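Local coordinates for protein exosome complex component Rrp42 (Archaeoglobus fulgidus, PDB 3M7N) that probably serves as a non-catalytic subunit of the archaeal exosome, an RNA-degrading complex, and helps to shape the active site of its partner Rrp41, at residues Glu22-Arg27 with Arg202-Val207; Val60-Gln65 with Met161-Pro166; Gly77-Asn82 with Trp133-Asp138; Thr188-Gly193 with Gly208-Thr213. One frame throughout, in Å; residues are numbered along the deposited sequence.

Contact 1: residues Glu22-Arg27 with Arg202-Val207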
loop_
_atom_site.group_PDB
_atom_site.type_symbol
_atom_site.label_atom_id
_atom_site.label_comp_id
_atom_site.label_asym_id
_atom_site.label_seq_id
_atom_site.Cartn_x
_atom_site.Cartn_y
_atom_site.Cartn_z
ATOM N N GLU H 22 -14.940 12.852 40.232
ATOM C CA GLU H 22 -15.955 13.442 39.363
ATOM C C GLU H 22 -15.680 13.150 37.893
ATOM O O GLU H 22 -14.545 12.949 37.503
ATOM C CB GLU H 22 -15.995 14.958 39.549
ATOM C CG GLU H 22 -16.605 15.394 40.855
ATOM C CD GLU H 22 -16.533 16.878 41.034
ATOM O OE1 GLU H 22 -15.796 17.516 40.261
ATOM O OE2 GLU H 22 -17.216 17.411 41.935
ATOM N N ARG H 23 -16.732 13.150 37.087
ATOM C CA ARG H 23 -16.581 13.144 35.641
ATOM C C ARG H 23 -16.737 14.563 35.067
ATOM O O ARG H 23 -17.382 15.442 35.670
ATOM C CB ARG H 23 -17.578 12.185 34.986
ATOM C CG ARG H 23 -17.325 10.731 35.309
ATOM C CD ARG H 23 -18.430 9.841 34.766
ATOM N NE ARG H 23 -18.211 9.472 33.375
ATOM C CZ ARG H 23 -18.790 8.426 32.787
ATOM N NH1 ARG H 23 -18.537 8.134 31.512
ATOM N NH2 ARG H 23 -19.619 7.658 33.478
ATOM N N ILE H 24 -16.139 14.755 33.897
ATOM C CA ILE H 24 -16.229 15.994 33.102
ATOM C C ILE H 24 -17.596 16.666 33.081
ATOM O O ILE H 24 -17.709 17.877 33.262
ATOM C CB ILE H 24 -15.908 15.688 31.621
ATOM C CG1 ILE H 24 -14.412 15.628 31.382
ATOM C CG2 ILE H 24 -16.500 16.735 30.691
ATOM C CD1 ILE H 24 -14.108 15.377 29.906
ATOM N N ASP H 25 -18.632 15.885 32.806
ATOM C CA ASP H 25 -19.964 16.447 32.624
ATOM C C ASP H 25 -20.899 16.208 33.807
ATOM O O ASP H 25 -22.112 16.376 33.670
ATOM C CB ASP H 25 -20.608 15.879 31.364
ATOM C CG ASP H 25 -20.818 14.376 31.450
ATOM O OD1 ASP H 25 -20.342 13.770 32.436
ATOM O OD2 ASP H 25 -21.457 13.800 30.541
ATOM N N GLY H 26 -20.356 15.805 34.954
ATOM C CA GLY H 26 -21.180 15.527 36.129
ATOM C C GLY H 26 -21.923 14.197 36.175
ATOM O O GLY H 26 -22.693 13.960 37.087
ATOM N N ARG H 27 -21.715 13.314 35.209
ATOM C CA ARG H 27 -22.380 12.014 35.268
ATOM C C ARG H 27 -21.843 11.193 36.434
ATOM O O ARG H 27 -20.729 11.410 36.899
ATOM C CB ARG H 27 -22.184 11.235 33.958
ATOM C CG ARG H 27 -23.150 11.569 32.808
ATOM C CD ARG H 27 -22.436 11.424 31.427
ATOM N NE ARG H 27 -22.281 10.025 31.088
ATOM C CZ ARG H 27 -21.337 9.493 30.323
ATOM N NH1 ARG H 27 -21.358 8.182 30.146
ATOM N NH2 ARG H 27 -20.390 10.231 29.746
ATOM N N ARG H 202 -15.926 10.891 24.069
ATOM C CA ARG H 202 -14.684 11.024 23.319
ATOM C C ARG H 202 -13.649 11.787 24.148
ATOM O O ARG H 202 -12.477 11.410 24.201
ATOM C CB ARG H 202 -14.947 11.669 21.950
ATOM C CG ARG H 202 -13.714 12.007 21.116
ATOM C CD ARG H 202 -14.047 11.968 19.617
ATOM N NE ARG H 202 -13.108 12.750 18.806
ATOM C CZ ARG H 202 -13.252 13.017 17.504
ATOM N NH1 ARG H 202 -12.345 13.754 16.882
ATOM N NH2 ARG H 202 -14.297 12.565 16.820
ATOM N N GLU H 203 -14.090 12.829 24.837
ATOM C CA GLU H 203 -13.179 13.595 25.668
ATOM C C GLU H 203 -12.540 12.704 26.719
ATOM O O GLU H 203 -11.345 12.797 26.981
ATOM C CB GLU H 203 -13.917 14.737 26.339
ATOM C CG GLU H 203 -14.459 15.745 25.361
ATOM C CD GLU H 203 -14.347 17.151 25.882
ATOM O OE1 GLU H 203 -14.038 18.051 25.079
ATOM O OE2 GLU H 203 -14.552 17.360 27.094
ATOM N N GLU H 204 -13.336 11.816 27.304
ATOM C CA GLU H 204 -12.803 10.898 28.292
ATOM C C GLU H 204 -11.827 9.917 27.659
ATOM O O GLU H 204 -10.856 9.525 28.295
ATOM C CB GLU H 204 -13.923 10.181 29.068
ATOM C CG GLU H 204 -14.676 11.108 30.028
ATOM C CD GLU H 204 -15.995 10.517 30.530
ATOM O OE1 GLU H 204 -16.407 10.839 31.675
ATOM O OE2 GLU H 204 -16.611 9.734 29.778
ATOM N N MET H 205 -12.070 9.533 26.409
ATOM C CA MET H 205 -11.183 8.590 25.741
ATOM C C MET H 205 -9.776 9.182 25.546
ATOM O O MET H 205 -8.841 8.466 25.258
ATOM C CB MET H 205 -11.759 8.145 24.396
ATOM C CG MET H 205 -13.029 7.279 24.487
ATOM S SD MET H 205 -12.877 5.774 25.475
ATOM C CE MET H 205 -11.541 4.934 24.610
ATOM N N SER H 206 -9.626 10.489 25.718
ATOM C CA SER H 206 -8.307 11.088 25.630
ATOM C C SER H 206 -7.335 10.419 26.600
ATOM O O SER H 206 -6.132 10.491 26.440
ATOM C CB SER H 206 -8.391 12.572 25.952
ATOM O OG SER H 206 -8.623 12.727 27.337
ATOM N N VAL H 207 -7.866 9.772 27.622
ATOM C CA VAL H 207 -7.028 9.131 28.620
ATOM C C VAL H 207 -6.271 7.932 28.064
ATOM O O VAL H 207 -5.150 7.669 28.470
ATOM C CB VAL H 207 -7.853 8.717 29.867
ATOM C CG1 VAL H 207 -7.008 7.884 30.809
ATOM C CG2 VAL H 207 -8.387 9.965 30.582
HETATM O O HOH W 1 -14.848 12.653 32.892
HETATM O O HOH W 2 -18.243 12.622 31.444
#
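A buried salt bridge between Arg23 and Glu204 joins the loop that follows helix 4-19 to the short, weakly bonded helix 202-205. The guanidinium meets the carboxylate side-on, one nitrogen to each oxygen: Arg23 NE donates to Glu204 OE1 over 2.8 Å, and Arg23 NH1 reaches Glu204 OE2 at 3.0 Å. Both bonds are nearly straight and arrive on the syn sides of the oxygens, the two flat groups being only 20° from coplanar. A bend at chi3 (85°) turns the arginine so that this NE edge faces the acid.

The loop makes a type I beta turn from Arg23 to Gly26, overlapped by an Asx turn in which Arg27 N donates to Asp25 OD1 at 3.1 Å. Arg27 lays its guanidinium over that of Arg23, and its NH2 adds a long salt bridge to Glu204 OE2. The nearby carboxylates of Glu204 and Asp199 probably offset the closeness of the two arginines. Arg27 is held by Glu31 O and by Asp199, while Val198 O accepts from Arg23. Water 1 links Glu204 OE1 to Ile24 N, and Ile24 CD1 rests 3.6 Å from Glu203 CB; Glu203 OE1 pairs with Lys10. A leucine in place of Arg23 would probably leave Glu204 without its two-pronged mate and the Arg27 guanidinium without the flat group it lies against.

Contact 2: residues Val60-Gln65 with Met161-Pro166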
loop_
_atom_site.group_PDB
_atom_site.type_symbol
_atom_site.label_atom_id
_atom_site.label_comp_id
_atom_site.label_asym_id
_atom_site.label_seq_id
_atom_site.Cartn_x
_atom_site.Cartn_y
_atom_site.Cartn_z
ATOM N N VAL H 60 -27.825 2.025 11.597
ATOM C CA VAL H 60 -27.655 0.667 11.169
ATOM C C VAL H 60 -28.791 0.335 10.240
ATOM O O VAL H 60 -29.945 0.669 10.523
ATOM C CB VAL H 60 -27.664 -0.307 12.379
ATOM C CG1 VAL H 60 -27.760 -1.756 11.911
ATOM C CG2 VAL H 60 -26.437 -0.092 13.246
ATOM N N GLY H 61 -28.474 -0.325 9.132
ATOM C CA GLY H 61 -29.507 -0.812 8.232
ATOM C C GLY H 61 -29.389 -2.310 8.058
ATOM O O GLY H 61 -28.296 -2.875 8.125
ATOM N N VAL H 62 -30.521 -2.961 7.845
ATOM C CA VAL H 62 -30.524 -4.392 7.639
ATOM C C VAL H 62 -31.029 -4.708 6.247
ATOM O O VAL H 62 -31.999 -4.121 5.794
ATOM C CB VAL H 62 -31.428 -5.117 8.672
ATOM C CG1 VAL H 62 -31.413 -6.626 8.423
ATOM C CG2 VAL H 62 -30.979 -4.799 10.089
ATOM N N LYS H 63 -30.364 -5.645 5.580
ATOM C CA LYS H 63 -30.802 -6.125 4.280
ATOM C C LYS H 63 -30.899 -7.647 4.281
ATOM O O LYS H 63 -30.028 -8.338 4.812
ATOM C CB LYS H 63 -29.842 -5.668 3.173
ATOM C CG LYS H 63 -29.756 -4.165 2.987
ATOM C CD LYS H 63 -31.097 -3.583 2.544
ATOM C CE LYS H 63 -31.447 -3.987 1.114
ATOM N NZ LYS H 63 -32.578 -3.174 0.577
ATOM N N MET H 64 -31.955 -8.172 3.676
ATOM C CA MET H 64 -32.125 -9.611 3.599
ATOM C C MET H 64 -32.315 -10.034 2.159
ATOM O O MET H 64 -33.054 -9.399 1.407
ATOM C CB MET H 64 -33.333 -10.056 4.421
ATOM C CG MET H 64 -33.218 -9.767 5.906
ATOM S SD MET H 64 -34.656 -10.369 6.803
ATOM C CE MET H 64 -34.347 -12.138 6.736
ATOM N N GLN H 65 -31.635 -11.103 1.775
ATOM C CA GLN H 65 -31.817 -11.683 0.457
ATOM C C GLN H 65 -31.623 -13.191 0.551
ATOM O O GLN H 65 -30.868 -13.670 1.395
ATOM C CB GLN H 65 -30.858 -11.045 -0.555
ATOM C CG GLN H 65 -29.389 -11.235 -0.232
ATOM C CD GLN H 65 -28.462 -10.532 -1.216
ATOM O OE1 GLN H 65 -28.617 -9.340 -1.505
ATOM N NE2 GLN H 65 -27.487 -11.273 -1.731
ATOM N N MET H 161 -35.159 -5.642 15.324
ATOM C CA MET H 161 -36.508 -5.624 15.864
ATOM C C MET H 161 -37.507 -4.899 14.951
ATOM O O MET H 161 -38.705 -5.121 15.051
ATOM C CB MET H 161 -36.507 -4.983 17.250
ATOM C CG MET H 161 -35.794 -5.818 18.310
ATOM S SD MET H 161 -35.556 -4.928 19.858
ATOM C CE MET H 161 -37.251 -4.864 20.465
ATOM N N ASN H 162 -37.028 -4.038 14.060
ATOM C CA ASN H 162 -37.935 -3.395 13.120
ATOM C C ASN H 162 -37.717 -3.816 11.674
ATOM O O ASN H 162 -38.045 -3.078 10.759
ATOM C CB ASN H 162 -37.865 -1.886 13.253
ATOM C CG ASN H 162 -38.310 -1.404 14.630
ATOM O OD1 ASN H 162 -39.439 -0.932 14.793
ATOM N ND2 ASN H 162 -37.417 -1.508 15.629
ATOM N N THR H 163 -37.186 -5.017 11.483
ATOM C CA THR H 163 -36.999 -5.580 10.161
ATOM C C THR H 163 -38.243 -6.289 9.624
ATOM O O THR H 163 -39.015 -6.895 10.367
ATOM C CB THR H 163 -35.819 -6.561 10.140
ATOM O OG1 THR H 163 -34.606 -5.845 10.380
ATOM C CG2 THR H 163 -35.723 -7.270 8.796
ATOM N N LYS H 164 -38.423 -6.209 8.311
ATOM C CA LYS H 164 -39.537 -6.861 7.641
ATOM C C LYS H 164 -38.964 -7.756 6.562
ATOM O O LYS H 164 -38.296 -7.278 5.637
ATOM C CB LYS H 164 -40.471 -5.816 7.032
ATOM C CG LYS H 164 -41.526 -6.401 6.096
ATOM C CD LYS H 164 -42.286 -5.303 5.326
ATOM C CE LYS H 164 -43.376 -4.677 6.189
ATOM N NZ LYS H 164 -44.182 -3.671 5.448
ATOM N N VAL H 165 -39.188 -9.058 6.693
ATOM C CA VAL H 165 -38.665 -9.999 5.712
ATOM C C VAL H 165 -39.280 -9.713 4.348
ATOM O O VAL H 165 -40.489 -9.544 4.231
ATOM C CB VAL H 165 -38.904 -11.464 6.120
ATOM C CG1 VAL H 165 -38.221 -12.392 5.133
ATOM C CG2 VAL H 165 -38.364 -11.713 7.517
ATOM N N PRO H 166 -38.444 -9.628 3.312
ATOM C CA PRO H 166 -38.960 -9.247 1.996
ATOM C C PRO H 166 -39.349 -10.480 1.194
ATOM O O PRO H 166 -38.741 -10.739 0.157
ATOM C CB PRO H 166 -37.748 -8.583 1.335
ATOM C CG PRO H 166 -36.525 -9.118 2.100
ATOM C CD PRO H 166 -37.014 -9.955 3.256
#
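Met64 lays its sulfur against two side chains of the segment that leaves helix 148-161, with SD 3.8 Å from Thr163 CG2 and 4.0 Å from Val165 CG2. The chain runs out extended to the sulfur and then bends at chi3 (73°), which brings the terminal CE beside the same Val165 methyl. Nearer the backbone, Met64 CB packs on the proline ring at Pro166 CD, 3.9 Å away, and Pro166 CG lies close to Met64 O.

Two residues earlier in the strand, Val62 presents its branched end to the hydroxyl of Thr163, Val62 CB standing 3.7 Å from Thr163 OG1. That hydroxyl is engaged by Ala159 O in the preceding helix, while the threonine methyl, anti to the backbone N, turns to the sulfur. Val62 and Met64 thus point from one face of strand 56-67, in alternation with Lys63, which reaches from the other face to Glu46 and to a subunit of exosome complex exonuclease 1. Val135 and Trp133 of the neighbouring strand 131-141 continue the apolar layer.

Helix and exit segment are in this way laid over the sheet of the first RNase PH-family domain. The touching groups are mostly carbon and sulfur, and the oxygens that take part meet carbon, so the fit probably rests on shape and burial, without directed bonds between the segments.

Contact 3: residues Gly77-Asn82 with Trp133-Asp138. With nucleotides of chain L.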
loop_
_atom_site.group_PDB
_atom_site.type_symbol
_atom_site.label_atom_id
_atom_site.label_comp_id
_atom_site.label_asym_id
_atom_site.label_seq_id
_atom_site.Cartn_x
_atom_site.Cartn_y
_atom_site.Cartn_z
ATOM N N GLY H 77 -30.337 -19.948 8.371
ATOM C CA GLY H 77 -30.105 -18.644 7.787
ATOM C C GLY H 77 -28.783 -18.100 8.297
ATOM O O GLY H 77 -28.194 -18.652 9.240
ATOM N N VAL H 78 -28.327 -17.013 7.674
ATOM C CA VAL H 78 -27.011 -16.439 7.934
ATOM C C VAL H 78 -27.094 -14.978 8.387
ATOM O O VAL H 78 -27.922 -14.213 7.886
ATOM C CB VAL H 78 -26.161 -16.529 6.657
ATOM C CG1 VAL H 78 -24.818 -15.848 6.831
ATOM C CG2 VAL H 78 -25.986 -17.987 6.266
ATOM N N ILE H 79 -26.244 -14.593 9.337
ATOM C CA ILE H 79 -26.147 -13.195 9.759
ATOM C C ILE H 79 -24.722 -12.743 9.605
ATOM O O ILE H 79 -23.796 -13.431 10.028
ATOM C CB ILE H 79 -26.565 -12.968 11.229
ATOM C CG1 ILE H 79 -28.015 -13.395 11.441
ATOM C CG2 ILE H 79 -26.411 -11.496 11.607
ATOM C CD1 ILE H 79 -28.566 -13.046 12.820
ATOM N N ILE H 80 -24.545 -11.588 8.980
ATOM C CA ILE H 80 -23.221 -11.050 8.717
ATOM C C ILE H 80 -23.237 -9.594 9.117
ATOM O O ILE H 80 -24.096 -8.834 8.675
ATOM C CB ILE H 80 -22.854 -11.135 7.224
ATOM C CG1 ILE H 80 -23.399 -12.420 6.609
ATOM C CG2 ILE H 80 -21.346 -11.005 7.040
ATOM C CD1 ILE H 80 -22.703 -12.832 5.331
ATOM N N VAL H 81 -22.290 -9.212 9.959
ATOM C CA VAL H 81 -22.255 -7.872 10.500
ATOM C C VAL H 81 -21.017 -7.145 9.993
ATOM O O VAL H 81 -19.907 -7.650 10.098
ATOM C CB VAL H 81 -22.245 -7.901 12.059
ATOM C CG1 VAL H 81 -22.153 -6.479 12.624
ATOM C CG2 VAL H 81 -23.484 -8.606 12.596
ATOM N N ASN H 82 -21.210 -5.966 9.425
ATOM C CA ASN H 82 -20.077 -5.135 9.038
ATOM C C ASN H 82 -20.232 -3.716 9.564
ATOM O O ASN H 82 -21.341 -3.212 9.730
ATOM C CB ASN H 82 -19.883 -5.109 7.507
ATOM C CG ASN H 82 -19.446 -6.454 6.948
ATOM O OD1 ASN H 82 -20.273 -7.269 6.531
ATOM N ND2 ASN H 82 -18.147 -6.699 6.951
ATOM N N TRP H 133 -32.367 -17.478 4.110
ATOM C CA TRP H 133 -32.251 -16.031 4.209
ATOM C C TRP H 133 -30.891 -15.612 4.736
ATOM O O TRP H 133 -30.323 -16.252 5.621
ATOM C CB TRP H 133 -33.327 -15.458 5.109
ATOM C CG TRP H 133 -34.649 -15.356 4.455
ATOM C CD1 TRP H 133 -35.743 -16.122 4.708
ATOM C CD2 TRP H 133 -35.038 -14.420 3.444
ATOM N NE1 TRP H 133 -36.791 -15.727 3.917
ATOM C CE2 TRP H 133 -36.384 -14.681 3.128
ATOM C CE3 TRP H 133 -34.377 -13.383 2.774
ATOM C CZ2 TRP H 133 -37.086 -13.951 2.173
ATOM C CZ3 TRP H 133 -35.079 -12.655 1.824
ATOM C CH2 TRP H 133 -36.417 -12.943 1.535
ATOM N N ILE H 134 -30.367 -14.532 4.175
ATOM C CA ILE H 134 -29.129 -13.952 4.656
ATOM C C ILE H 134 -29.405 -12.556 5.178
ATOM O O ILE H 134 -29.972 -11.735 4.475
ATOM C CB ILE H 134 -28.109 -13.873 3.534
ATOM C CG1 ILE H 134 -27.815 -15.284 3.021
ATOM C CG2 ILE H 134 -26.854 -13.167 4.026
ATOM C CD1 ILE H 134 -26.996 -15.308 1.778
ATOM N N VAL H 135 -29.032 -12.298 6.424
ATOM C CA VAL H 135 -29.278 -10.994 7.040
ATOM C C VAL H 135 -27.992 -10.169 7.106
ATOM O O VAL H 135 -27.058 -10.530 7.821
ATOM C CB VAL H 135 -29.857 -11.172 8.447
ATOM C CG1 VAL H 135 -30.251 -9.844 9.028
ATOM C CG2 VAL H 135 -31.051 -12.122 8.397
ATOM N N PHE H 136 -27.938 -9.079 6.339
ATOM C CA PHE H 136 -26.802 -8.167 6.369
ATOM C C PHE H 136 -27.049 -7.069 7.364
ATOM O O PHE H 136 -28.002 -6.297 7.222
ATOM C CB PHE H 136 -26.539 -7.542 4.992
ATOM C CG PHE H 136 -25.960 -8.508 3.985
ATOM C CD1 PHE H 136 -26.757 -9.074 3.004
ATOM C CD2 PHE H 136 -24.625 -8.854 4.027
ATOM C CE1 PHE H 136 -26.229 -9.964 2.090
ATOM C CE2 PHE H 136 -24.091 -9.740 3.101
ATOM C CZ PHE H 136 -24.892 -10.295 2.144
ATOM N N VAL H 137 -26.195 -7.011 8.381
ATOM C CA VAL H 137 -26.270 -5.942 9.367
ATOM C C VAL H 137 -25.131 -4.982 9.084
ATOM O O VAL H 137 -23.949 -5.316 9.247
ATOM C CB VAL H 137 -26.211 -6.454 10.843
ATOM C CG1 VAL H 137 -26.219 -5.270 11.811
ATOM C CG2 VAL H 137 -27.378 -7.368 11.159
ATOM N N ASP H 138 -25.472 -3.787 8.623
ATOM C CA ASP H 138 -24.430 -2.853 8.216
ATOM C C ASP H 138 -24.451 -1.617 9.083
ATOM O O ASP H 138 -25.444 -0.896 9.143
ATOM C CB ASP H 138 -24.507 -2.546 6.714
ATOM C CG ASP H 138 -24.051 -3.731 5.851
ATOM O OD1 ASP H 138 -24.895 -4.349 5.177
ATOM O OD2 ASP H 138 -22.847 -4.049 5.846
ATOM O "O5'" C L 3 -16.599 -14.691 6.435
ATOM C "C5'" C L 3 -17.183 -13.468 6.954
ATOM C "C4'" C L 3 -18.487 -13.597 7.758
ATOM O "O4'" C L 3 -19.450 -14.471 7.109
ATOM C "C3'" C L 3 -18.395 -14.165 9.175
ATOM O "O3'" C L 3 -17.948 -13.182 10.108
ATOM C "C2'" C L 3 -19.841 -14.584 9.452
ATOM O "O2'" C L 3 -20.699 -13.526 9.832
ATOM C "C1'" C L 3 -20.263 -15.113 8.086
ATOM N N1 C L 3 -20.097 -16.593 8.019
ATOM C C2 C L 3 -20.965 -17.411 8.764
ATOM O O2 C L 3 -21.854 -16.880 9.448
ATOM N N3 C L 3 -20.809 -18.761 8.716
ATOM C C4 C L 3 -19.834 -19.284 7.963
ATOM N N4 C L 3 -19.711 -20.620 7.933
ATOM C C5 C L 3 -18.942 -18.460 7.201
ATOM C C6 C L 3 -19.100 -17.134 7.259
HETATM O O HOH W 3 -23.018 -6.867 6.591
#
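Val78 O accepts the shortest bond of this pairing, from Val135 N at 2.7 Å and almost straight (176°). It belongs to a parallel ladder in which each strand alternately gives and receives: Val78 N donates to Trp133 O, Ile80 N to Val135 O, Val137 N to Ile80 O, and Asn82 N to Val137 O at 2.8 Å. The short strand axes approach to 4.6 Å, 16° from parallel.

Side chains pair in register on both faces. Ile79 and Val81 lie alongside Val135 and Val137, Val81 CG2 coming within 3.9 Å of Val137 CB, toward helices 100-115 and 148-161. On the other face Ile80 CD1 approaches Phe136 CE2 at 4.1 Å. With CG2 anti to the backbone N, Ile80 also sets this branch 3.8 Å from O2' of cytidine C3 in chain L, whose hydroxyl donates to Ile79 O over 3.1 Å. A glycine in place of Ile80 would probably leave the ribose and the Phe136 ring without this aliphatic wall. At the C-terminal end of the two segments, water 3 lies within hydrogen-bonding distance of Asn82 OD1 and Asp138 OD2, probably sharing its protons among several acceptors; Asp138 OD2 is also salt-bridged to Arg89 of a chain of exosome complex exonuclease 1.

The parallel pair, antiparallel to strand 56-67 beyond it, lies at one side of the mixed sheet of an RNase PH-type domain, strand 78-84 being outermost within this chain and lying against bound RNA.

Contact 4: residues Thr188-Gly193 with Gly208-Thr213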
loop_
_atom_site.group_PDB
_atom_site.type_symbol
_atom_site.label_atom_id
_atom_site.label_comp_id
_atom_site.label_asym_id
_atom_site.label_seq_id
_atom_site.Cartn_x
_atom_site.Cartn_y
_atom_site.Cartn_z
ATOM N N THR H 188 -20.069 -0.633 27.888
ATOM C CA THR H 188 -18.645 -0.453 27.695
ATOM C C THR H 188 -18.102 0.572 28.652
ATOM O O THR H 188 -18.613 1.687 28.738
ATOM C CB THR H 188 -18.337 -0.008 26.227
ATOM O OG1 THR H 188 -18.682 -1.075 25.337
ATOM C CG2 THR H 188 -16.871 0.374 26.061
ATOM N N SER H 189 -17.040 0.203 29.361
ATOM C CA SER H 189 -16.443 1.138 30.289
ATOM C C SER H 189 -14.992 1.473 29.954
ATOM O O SER H 189 -14.210 0.619 29.526
ATOM C CB SER H 189 -16.562 0.615 31.735
ATOM O OG SER H 189 -17.910 0.356 32.073
ATOM N N LEU H 190 -14.649 2.734 30.155
ATOM C CA LEU H 190 -13.271 3.163 30.123
ATOM C C LEU H 190 -12.618 2.759 31.464
ATOM O O LEU H 190 -13.133 3.093 32.541
ATOM C CB LEU H 190 -13.252 4.682 29.950
ATOM C CG LEU H 190 -12.051 5.435 29.393
ATOM C CD1 LEU H 190 -11.925 6.791 30.083
ATOM C CD2 LEU H 190 -10.796 4.643 29.532
ATOM N N ILE H 191 -11.495 2.047 31.421
ATOM C CA ILE H 191 -10.797 1.711 32.659
ATOM C C ILE H 191 -9.594 2.628 32.862
ATOM O O ILE H 191 -8.672 2.635 32.060
ATOM C CB ILE H 191 -10.316 0.242 32.678
ATOM C CG1 ILE H 191 -11.440 -0.708 32.246
ATOM C CG2 ILE H 191 -9.780 -0.121 34.044
ATOM C CD1 ILE H 191 -12.693 -0.640 33.114
ATOM N N VAL H 192 -9.616 3.424 33.925
ATOM C CA VAL H 192 -8.466 4.239 34.262
ATOM C C VAL H 192 -7.922 3.854 35.635
ATOM O O VAL H 192 -8.481 4.249 36.663
ATOM C CB VAL H 192 -8.800 5.740 34.277
ATOM C CG1 VAL H 192 -7.524 6.554 34.492
ATOM C CG2 VAL H 192 -9.515 6.166 32.994
ATOM N N GLY H 193 -6.823 3.102 35.658
ATOM C CA GLY H 193 -6.259 2.642 36.913
ATOM C C GLY H 193 -7.174 1.597 37.532
ATOM O O GLY H 193 -7.438 0.574 36.915
ATOM N N GLY H 208 -6.888 7.193 27.151
ATOM C CA GLY H 208 -6.263 6.014 26.584
ATOM C C GLY H 208 -7.355 5.109 26.079
ATOM O O GLY H 208 -8.523 5.306 26.419
ATOM N N ASP H 209 -7.003 4.123 25.267
ATOM C CA ASP H 209 -8.018 3.268 24.661
ATOM C C ASP H 209 -8.166 1.961 25.443
ATOM O O ASP H 209 -7.992 0.874 24.904
ATOM C CB ASP H 209 -7.672 2.985 23.201
ATOM C CG ASP H 209 -8.848 2.437 22.414
ATOM O OD1 ASP H 209 -9.954 2.312 22.991
ATOM O OD2 ASP H 209 -8.671 2.131 21.208
ATOM N N THR H 210 -8.496 2.083 26.719
ATOM C CA THR H 210 -8.446 0.948 27.640
ATOM C C THR H 210 -9.845 0.671 28.193
ATOM O O THR H 210 -10.297 1.314 29.152
ATOM C CB THR H 210 -7.516 1.268 28.784
ATOM O OG1 THR H 210 -7.847 2.571 29.282
ATOM C CG2 THR H 210 -6.095 1.297 28.299
ATOM N N THR H 211 -10.532 -0.273 27.567
ATOM C CA THR H 211 -11.931 -0.477 27.856
ATOM C C THR H 211 -12.305 -1.917 28.216
ATOM O O THR H 211 -11.527 -2.863 28.045
ATOM C CB THR H 211 -12.808 -0.031 26.669
ATOM O OG1 THR H 211 -12.559 -0.879 25.546
ATOM C CG2 THR H 211 -12.538 1.440 26.299
ATOM N N LEU H 212 -13.528 -2.058 28.711
ATOM C CA LEU H 212 -14.104 -3.365 28.981
ATOM C C LEU H 212 -15.556 -3.309 28.525
ATOM O O LEU H 212 -16.287 -2.373 28.843
ATOM C CB LEU H 212 -13.952 -3.698 30.470
ATOM C CG LEU H 212 -14.195 -5.079 31.107
ATOM C CD1 LEU H 212 -15.506 -5.119 31.832
ATOM C CD2 LEU H 212 -14.064 -6.257 30.153
ATOM N N THR H 213 -15.950 -4.285 27.726
ATOM C CA THR H 213 -17.315 -4.383 27.250
ATOM C C THR H 213 -17.956 -5.672 27.765
ATOM O O THR H 213 -17.374 -6.746 27.653
ATOM C CB THR H 213 -17.368 -4.395 25.700
ATOM O OG1 THR H 213 -16.847 -3.166 25.187
ATOM C CG2 THR H 213 -18.785 -4.552 25.236
HETATM O O HOH W 4 -18.651 -2.101 31.148
#
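Backbone hydrogen bonds set the register between Thr188-Gly193 and Gly208-Thr213, which run antiparallel. Ser189 and Leu212 form a hydrogen-bonded pair: Ser189 N reaches Leu212 O at 2.7 Å, and Leu212 N returns to Ser189 O at 2.9 Å, each donor lying in the carbonyl plane. On either side of it stand the non-hydrogen-bonded pairs Thr188 with Thr213 and Leu190 with Thr211. Further along, Ile191 N donates to Thr210 O over 2.7 Å.

Hydroxyls extend this pattern. Thr210 OG1 donates to Ile191 O at 2.9 Å, so that Thr210 grips Ile191 from both its carbonyl and its side chain. The torsion behind this, chi1 48°, places OG1 between the backbone N and the carbonyl carbon, beside the neighbouring strand. At the opposite end of the pairing the oxygens Thr188 OG1 and Thr213 OG1 lie 2.8 Å apart, and the Thr188 hydroxyl is also hydrogen-bonded to Asp150. Water 4 bonds to Ser189 OG and more weakly to Leu212 O.

Among the carbon contacts, Leu190 CD2 lies 3.6 Å from Thr210 OG1, and the one apolar pair is Ile191 CD1 with Leu212 CB at 4.2 Å.

These are the two central strands of a four-stranded antiparallel sheet in the second RNase PH-family domain, with 195-198 beyond one and 222-228 beyond the other. Helix 235-253 packs through Leu241 on Ser189, Ile191 and Leu212, whereas Met205 of helix 202-205 touches Leu190 and Thr211, and Leu149 of helix 148-161 meets the paired threonines.

From the N terminus, the loop after helix 4-19 opens contact 1, which closes some 175 residues later at helix 202-205 and so spans most of the chain. Within that long excursion, contact 2 joins strand 56-67 to the exit of helix 148-161, and contact 3 lies inside it in turn, pairing strands 78-84 and 131-141. These two touch through the shared sheet, where Lys63 O probably bonds to Phe136 N. Contact 4 follows in series, but its segments alternate with those of contact 1; the two meet where Glu204 and Met205 pack on Leu190. Contacts 1 and 4 lie on one side of the chain's centre, and contacts 2 and 3 on the other.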